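Local coordinates for protein fusarinine C esterase sidJ (Aspergillus fumigatus, PDB 6GUP) that hydrolyses the ester bonds of the fungal siderophore fusarinine C, yielding fusarinine and iron, but leaves triacetylfusarinine C intact, at residues M279-G284 and G320-A325. Residues are numbered along the deposited sequence; the frame is centred on the assembly and turned at random.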
ATOM      1  N   MET A 279      25.541  -5.552  -8.097  1.00 31.86           N
ATOM      2  CA  MET A 279      25.197  -6.506  -9.155  1.00 31.80           C
ATOM      3  C   MET A 279      23.947  -6.060  -9.910  1.00 31.65           C
ATOM      4  O   MET A 279      22.884  -5.894  -9.313  1.00 32.03           O
ATOM      5  CB  MET A 279      24.987  -7.914  -8.592  1.00 32.80           C
ATOM      6  CG  MET A 279      24.863  -8.978  -9.678  1.00 33.87           C
ATOM      7  SD  MET A 279      24.957 -10.671  -9.072  1.00 35.65           S
ATOM      8  CE  MET A 279      23.427 -10.778  -8.149  1.00 35.33           C
ATOM      9  N   VAL A 280      24.087  -5.870 -11.221  1.00 31.84           N
ATOM     10  CA  VAL A 280      22.963  -5.568 -12.106  1.00 32.83           C
ATOM     11  C   VAL A 280      22.588  -6.830 -12.886  1.00 32.94           C
ATOM     12  O   VAL A 280      23.447  -7.454 -13.510  1.00 31.41           O
ATOM     13  CB  VAL A 280      23.306  -4.417 -13.078  1.00 33.92           C
ATOM     14  CG1 VAL A 280      22.149  -4.132 -14.029  1.00 33.31           C
ATOM     15  CG2 VAL A 280      23.660  -3.160 -12.296  1.00 34.07           C
ATOM     16  N   LEU A 281      21.307  -7.192 -12.841  1.00 33.50           N
ATOM     17  CA  LEU A 281      20.782  -8.352 -13.563  1.00 34.90           C
ATOM     18  C   LEU A 281      19.791  -7.901 -14.630  1.00 35.31           C
ATOM     19  O   LEU A 281      18.611  -7.684 -14.342  1.00 35.79           O
ATOM     20  CB  LEU A 281      20.107  -9.328 -12.592  1.00 35.18           C
ATOM     21  CG  LEU A 281      20.969  -9.927 -11.479  1.00 34.40           C
ATOM     22  CD1 LEU A 281      20.108 -10.773 -10.555  1.00 35.41           C
ATOM     23  CD2 LEU A 281      22.116 -10.754 -12.039  1.00 33.72           C
ATOM     24  N   PHE A 282      20.282  -7.742 -15.858  1.00 36.14           N
ATOM     25  CA  PHE A 282      19.414  -7.447 -17.001  1.00 39.30           C
ATOM     26  C   PHE A 282      18.648  -8.683 -17.439  1.00 39.28           C
ATOM     27  O   PHE A 282      19.089  -9.812 -17.224  1.00 38.61           O
ATOM     28  CB  PHE A 282      20.208  -6.929 -18.216  1.00 43.08           C
ATOM     29  CG  PHE A 282      20.436  -5.435 -18.249  1.00 48.05           C
ATOM     30  CD1 PHE A 282      19.700  -4.531 -17.468  1.00 50.66           C
ATOM     31  CD2 PHE A 282      21.380  -4.920 -19.132  1.00 51.70           C
ATOM     32  CE1 PHE A 282      19.936  -3.169 -17.551  1.00 53.89           C
ATOM     33  CE2 PHE A 282      21.612  -3.556 -19.216  1.00 54.30           C
ATOM     34  CZ  PHE A 282      20.892  -2.681 -18.424  1.00 55.73           C
ATOM     35  N   SER A 283      17.509  -8.444 -18.081  1.00 39.86           N
ATOM     36  CA  SER A 283      16.701  -9.499 -18.674  1.00 41.36           C
ATOM     37  C   SER A 283      16.995  -9.540 -20.175  1.00 42.91           C
ATOM     38  O   SER A 283      16.858  -8.529 -20.865  1.00 41.87           O
ATOM     39  CB  SER A 283      15.222  -9.241 -18.393  1.00 39.82           C
ATOM     40  OG  SER A 283      14.923  -9.480 -17.029  1.00 39.05           O
ATOM     41  N   GLY A 284      17.428 -10.702 -20.665  1.00 44.02           N
ATOM     42  CA  GLY A 284      17.850 -10.865 -22.061  1.00 45.60           C
ATOM     43  C   GLY A 284      16.756 -10.694 -23.096  1.00 46.14           C
ATOM     44  O   GLY A 284      17.016 -10.208 -24.200  1.00 47.32           O
ATOM     45  N   GLY A 320      25.236  -9.134 -15.447  1.00 32.25           N
ATOM     46  CA  GLY A 320      25.059  -9.570 -16.823  1.00 32.95           C
ATOM     47  C   GLY A 320      23.621  -9.573 -17.286  1.00 34.49           C
ATOM     48  O   GLY A 320      22.755  -8.927 -16.686  1.00 34.68           O
ATOM     49  N   ILE A 321      23.382 -10.322 -18.357  1.00 35.55           N
ATOM     50  CA  ILE A 321      22.108 -10.340 -19.058  1.00 38.18           C
ATOM     51  C   ILE A 321      21.571 -11.769 -18.995  1.00 38.75           C
ATOM     52  O   ILE A 321      22.119 -12.664 -19.640  1.00 38.26           O
ATOM     53  CB  ILE A 321      22.296  -9.861 -20.518  1.00 39.76           C
ATOM     54  CG1 ILE A 321      22.843  -8.424 -20.534  1.00 40.63           C
ATOM     55  CG2 ILE A 321      20.984  -9.920 -21.290  1.00 39.85           C
ATOM     56  CD1 ILE A 321      23.304  -7.937 -21.889  1.00 40.63           C
ATOM     57  N   ILE A 322      20.499 -11.969 -18.223  1.00 38.98           N
ATOM     58  CA  ILE A 322      19.923 -13.302 -17.999  1.00 39.43           C
ATOM     59  C   ILE A 322      19.333 -13.799 -19.328  1.00 41.11           C
ATOM     60  O   ILE A 322      18.458 -13.130 -19.882  1.00 39.43           O
ATOM     61  CB  ILE A 322      18.799 -13.308 -16.922  1.00 39.43           C
ATOM     62  CG1 ILE A 322      19.259 -12.704 -15.577  1.00 41.48           C
ATOM     63  CG2 ILE A 322      18.276 -14.725 -16.699  1.00 38.08           C
ATOM     64  CD1 ILE A 322      20.345 -13.461 -14.842  1.00 45.30           C
ATOM     65  N   PRO A 323      19.811 -14.956 -19.848  1.00 44.04           N
ATOM     66  CA  PRO A 323      19.286 -15.456 -21.132  1.00 45.23           C
ATOM     67  C   PRO A 323      17.785 -15.762 -21.111  1.00 44.75           C
ATOM     68  O   PRO A 323      17.300 -16.389 -20.168  1.00 43.55           O
ATOM     69  CB  PRO A 323      20.083 -16.748 -21.372  1.00 47.53           C
ATOM     70  CG  PRO A 323      21.296 -16.630 -20.527  1.00 48.05           C
ATOM     71  CD  PRO A 323      20.907 -15.804 -19.341  1.00 45.68           C
ATOM     72  N   ASN A 324      17.072 -15.286 -22.134  1.00 45.22           N
ATOM     73  CA  ASN A 324      15.632 -15.542 -22.333  1.00 46.46           C
ATOM     74  C   ASN A 324      14.686 -14.966 -21.262  1.00 45.89           C
ATOM     75  O   ASN A 324      13.484 -15.244 -21.302  1.00 45.97           O
ATOM     76  CB  ASN A 324      15.361 -17.050 -22.501  1.00 48.43           C
ATOM     77  CG  ASN A 324      16.264 -17.701 -23.533  1.00 48.75           C
ATOM     78  OD1 ASN A 324      16.879 -18.735 -23.270  1.00 48.65           O
ATOM     79  ND2 ASN A 324      16.351 -17.099 -24.715  1.00 48.49           N
ATOM     80  N   ALA A 325      15.200 -14.153 -20.336  1.00 44.57           N
ATOM     81  CA  ALA A 325      14.383 -13.614 -19.249  1.00 43.57           C
ATOM     82  C   ALA A 325      13.557 -12.442 -19.755  1.00 42.34           C
ATOM     83  O   ALA A 325      14.055 -11.623 -20.523  1.00 42.76           O
ATOM     84  CB  ALA A 325      15.254 -13.171 -18.083  1.00 44.86           C
TER
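Phe-282 and Gly-320 to Ile-322 join two parallel strands through alternating backbone bonds. Phe-282 N donates to Gly-320 O at 2.9 Å. Phe-282 O receives Ile-322 N at 2.8 Å. The ladder runs from Gly-320 N to Val-280 O at one end to Gly-284 N to Ile-322 O at the other. The axes of these short segments lie 41° apart, so the strands are not strictly parallel in direction.

The tight part lies at the C-terminal end. CG2 of Ile-321 sits 3.4 Å from CA of Gly-284. This methyl stands anti to the backbone N, while CG1 (chi1 -60°) is turned back to Phe-282. There CG1 meets CB of Phe-282 at 3.8 Å and lies at the ring edge, near its plane. The ring itself leads away, toward Leu-298, Leu-299 and Trp-302 of helix 295-307. On the face of Leu-281, Ser-283 and Ile-322, CB of Ser-283 lies 3.4 Å from Ala-325 O. OG of Ser-283 is 3.9 Å from Ala-325 CB. That hydroxyl hydrogen-bonds Ser-326 O.

Leu-281 and Ile-322 meet loosely on this face, CD2 to CD1 at 4.3 Å. Beyond the strand, a type II turn from Ile-322 to Ala-325 carries Pro-323 and Asn-324 out to solvent, their side chains directed away from 279-284.

Strand 278-283, helix 295-307 and strand 320-322 form a beta-alpha-beta unit at the edge of the alpha/beta-hydrolase sheet. The two strand ends lead to Asp-286 and His-327, which with Ser-123 have the geometry of a probable Ser-His-Asp catalytic triad.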